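Local coordinates for protein aminopeptidase N (Francisella tularensis subsp. tularensis, PDB 5DLL) that cleaves amino acids from the N-termini of peptides as a zinc metallopeptidase of the M1 family, probably in the breakdown of intracellular peptides, at residues A[843-848]-A[862-867]. Numbering follows the deposited sequence.
Sequences NALEKI and SKSLES
The last two helices of the C-terminal, ARM-repeat-like helical domain of this M1 aminopeptidase, 835-849 and 855-866, form a helical hairpin in which Leu-845 packs against Leu-865, close to the C-terminal end of the second helix. The segment axes run roughly antiparallel, with 143° between their directions and 10.0 Å at closest approach, and the two leucines face each other with their CA atoms 7.3 Å apart. Both point their CB atoms at the opposing helix, and their side chains lie alongside each other, each heading toward the other's helix. Both methyls of Leu-865 lie against CB of Leu-845, CD2 at 3.7 Å and CD1 at 3.9 Å, and CD1 of Leu-865 also meets CG of Glu-846 at 3.7 Å. In both leucines CG sits anti to the carbonyl carbon (chi1 -72° in Leu-845, -79° in Leu-865), which carries the branch out across the gap.

Leu-845 in turn extends CD1 past the Leu-865 methyls toward the hydroxyl of Ser-864, with CD1 and OG 3.3 Å apart. Val-861, Leu-827 and Trp-830 also touch Leu-845, so it belongs to the buried side of the hairpin. Glu-846, an exposed residue, turns its end in toward the contact, with OE2 4.1 Å from CD2 of Leu-865. The chain ends here: Ser-867 OG donates to Ser-864 O at 2.8 Å, from above the carbonyl plane, and the indole NE1 of Trp-830 bonds to the same oxygen, linking the final turn to the loop before helix 835-849.

With neither hydrogen bond nor salt bridge between the segments, this modest contact (187 Å² buried) rests on van der Waals packing, more shielded on the Leu-845 side and more open toward Glu-846.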
ATOM      1  N   ASN A 843      -0.379  24.577  22.254  1.00 36.73           N
ATOM      2  CA  ASN A 843      -1.276  25.735  22.212  1.00 38.21           C
ATOM      3  C   ASN A 843      -2.342  25.563  21.136  1.00 39.49           C
ATOM      4  O   ASN A 843      -3.524  25.788  21.385  1.00 43.31           O
ATOM      5  CB  ASN A 843      -0.504  27.024  21.924  1.00 41.12           C
ATOM      6  CG  ASN A 843       0.396  27.445  23.068  1.00 46.02           C
ATOM      7  OD1 ASN A 843       0.377  26.852  24.142  1.00 43.40           O
ATOM      8  ND2 ASN A 843       1.199  28.475  22.835  1.00 58.04           N
ATOM      9  N   ALA A 844      -1.908  25.153  19.947  1.00 42.23           N
ATOM     10  CA  ALA A 844      -2.810  24.920  18.818  1.00 43.86           C
ATOM     11  C   ALA A 844      -3.773  23.762  19.066  1.00 39.26           C
ATOM     12  O   ALA A 844      -4.935  23.840  18.684  1.00 39.92           O
ATOM     13  CB  ALA A 844      -2.015  24.685  17.536  1.00 42.48           C
ATOM     14  N   LEU A 845      -3.290  22.688  19.685  1.00 37.02           N
ATOM     15  CA  LEU A 845      -4.165  21.581  20.075  1.00 40.45           C
ATOM     16  C   LEU A 845      -5.176  22.021  21.138  1.00 44.61           C
ATOM     17  O   LEU A 845      -6.354  21.688  21.052  1.00 37.65           O
ATOM     18  CB  LEU A 845      -3.350  20.388  20.586  1.00 38.03           C
ATOM     19  CG  LEU A 845      -2.568  19.607  19.525  1.00 40.83           C
ATOM     20  CD1 LEU A 845      -1.733  18.517  20.182  1.00 43.27           C
ATOM     21  CD2 LEU A 845      -3.498  19.012  18.475  1.00 39.16           C
ATOM     22  N   GLU A 846      -4.713  22.775  22.133  1.00 51.65           N
ATOM     23  CA  GLU A 846      -5.594  23.286  23.189  1.00 53.25           C
ATOM     24  C   GLU A 846      -6.587  24.329  22.659  1.00 45.97           C
ATOM     25  O   GLU A 846      -7.680  24.470  23.199  1.00 57.17           O
ATOM     26  CB  GLU A 846      -4.776  23.849  24.363  1.00 55.36           C
ATOM     27  CG  GLU A 846      -4.272  22.778  25.326  1.00 58.97           C
ATOM     28  CD  GLU A 846      -3.104  23.232  26.188  1.00 78.90           C
ATOM     29  OE1 GLU A 846      -2.857  24.455  26.290  1.00 93.39           O
ATOM     30  OE2 GLU A 846      -2.424  22.360  26.772  1.00 84.18           O
ATOM     31  N   LYS A 847      -6.205  25.047  21.605  1.00 41.40           N
ATOM     32  CA  LYS A 847      -7.099  25.998  20.946  1.00 40.50           C
ATOM     33  C   LYS A 847      -8.238  25.269  20.231  1.00 43.68           C
ATOM     34  O   LYS A 847      -9.379  25.728  20.235  1.00 66.59           O
ATOM     35  CB  LYS A 847      -6.313  26.866  19.959  1.00 41.18           C
ATOM     36  CG  LYS A 847      -7.019  28.135  19.504  1.00 42.45           C
ATOM     37  CD  LYS A 847      -7.698  27.951  18.161  1.00 50.02           C
ATOM     38  CE  LYS A 847      -8.391  29.227  17.707  1.00 58.30           C
ATOM     39  NZ  LYS A 847      -7.434  30.338  17.459  1.00 56.51           N
ATOM     40  N   ILE A 848      -7.922  24.131  19.625  1.00 39.54           N
ATOM     41  CA  ILE A 848      -8.928  23.279  18.984  1.00 45.77           C
ATOM     42  C   ILE A 848      -9.887  22.706  20.041  1.00 45.39           C
ATOM     43  O   ILE A 848     -11.106  22.775  19.889  1.00 45.81           O
ATOM     44  CB  ILE A 848      -8.252  22.136  18.176  1.00 45.45           C
ATOM     45  CG1 ILE A 848      -7.509  22.708  16.958  1.00 47.00           C
ATOM     46  CG2 ILE A 848      -9.270  21.093  17.722  1.00 42.81           C
ATOM     47  CD1 ILE A 848      -6.406  21.815  16.422  1.00 46.37           C
ATOM     48  N   SER A 862      -7.655  15.699  22.555  1.00 52.33           N
ATOM     49  CA  SER A 862      -7.485  15.488  23.990  1.00 51.78           C
ATOM     50  C   SER A 862      -6.482  14.370  24.256  1.00 50.82           C
ATOM     51  O   SER A 862      -5.620  14.498  25.127  1.00 51.87           O
ATOM     52  CB  SER A 862      -8.829  15.158  24.650  1.00 51.02           C
ATOM     53  OG  SER A 862      -9.718  16.261  24.579  1.00 52.07           O
ATOM     54  N   LYS A 863      -6.591  13.291  23.486  1.00 52.51           N
ATOM     55  CA  LYS A 863      -5.768  12.096  23.682  1.00 57.69           C
ATOM     56  C   LYS A 863      -4.263  12.345  23.488  1.00 54.92           C
ATOM     57  O   LYS A 863      -3.452  11.849  24.272  1.00 58.26           O
ATOM     58  CB  LYS A 863      -6.235  10.964  22.762  1.00 59.59           C
ATOM     59  CG  LYS A 863      -5.845   9.583  23.255  1.00 66.80           C
ATOM     60  CD  LYS A 863      -6.051   8.530  22.182  1.00 67.90           C
ATOM     61  CE  LYS A 863      -5.570   7.171  22.657  1.00 71.75           C
ATOM     62  NZ  LYS A 863      -5.537   6.190  21.540  1.00 79.39           N
ATOM     63  N   SER A 864      -3.892  13.106  22.459  1.00 57.02           N
ATOM     64  CA  SER A 864      -2.474  13.431  22.224  1.00 53.23           C
ATOM     65  C   SER A 864      -1.947  14.492  23.196  1.00 51.67           C
ATOM     66  O   SER A 864      -0.749  14.543  23.444  1.00 61.59           O
ATOM     67  CB  SER A 864      -2.217  13.872  20.778  1.00 50.38           C
ATOM     68  OG  SER A 864      -2.344  15.273  20.630  1.00 46.25           O
ATOM     69  N   LEU A 865      -2.826  15.338  23.731  1.00 48.60           N
ATOM     70  CA  LEU A 865      -2.425  16.304  24.760  1.00 47.55           C
ATOM     71  C   LEU A 865      -2.125  15.622  26.094  1.00 51.84           C
ATOM     72  O   LEU A 865      -1.224  16.050  26.820  1.00 57.44           O
ATOM     73  CB  LEU A 865      -3.494  17.387  24.959  1.00 44.75           C
ATOM     74  CG  LEU A 865      -3.532  18.516  23.921  1.00 42.78           C
ATOM     75  CD1 LEU A 865      -4.789  19.363  24.089  1.00 37.32           C
ATOM     76  CD2 LEU A 865      -2.278  19.382  24.007  1.00 43.73           C
ATOM     77  N   GLU A 866      -2.877  14.571  26.414  1.00 62.51           N
ATOM     78  CA  GLU A 866      -2.695  13.847  27.680  1.00 76.49           C
ATOM     79  C   GLU A 866      -1.634  12.747  27.596  1.00 78.23           C
ATOM     80  O   GLU A 866      -1.150  12.277  28.626  1.00 85.83           O
ATOM     81  CB  GLU A 866      -4.026  13.256  28.173  1.00 86.37           C
ATOM     82  CG  GLU A 866      -4.533  12.040  27.401  1.00104.38           C
ATOM     83  CD  GLU A 866      -5.750  11.388  28.041  1.00115.90           C
ATOM     84  OE1 GLU A 866      -6.406  12.028  28.893  1.00119.10           O
ATOM     85  OE2 GLU A 866      -6.054  10.229  27.686  1.00100.92           O
ATOM     86  N   SER A 867      -1.281  12.337  26.378  1.00 76.48           N
ATOM     87  CA  SER A 867      -0.327  11.245  26.174  1.00 80.17           C
ATOM     88  C   SER A 867       1.020  11.513  26.848  1.00 86.76           C
ATOM     89  O   SER A 867       1.647  10.596  27.377  1.00 81.92           O
ATOM     90  CB  SER A 867      -0.115  11.000  24.679  1.00 72.62           C
ATOM     91  OG  SER A 867       0.448  12.139  24.052  1.00 65.40           O
ATOM     92  OXT SER A 867       1.514  12.642  26.882  1.00 93.34           O
TER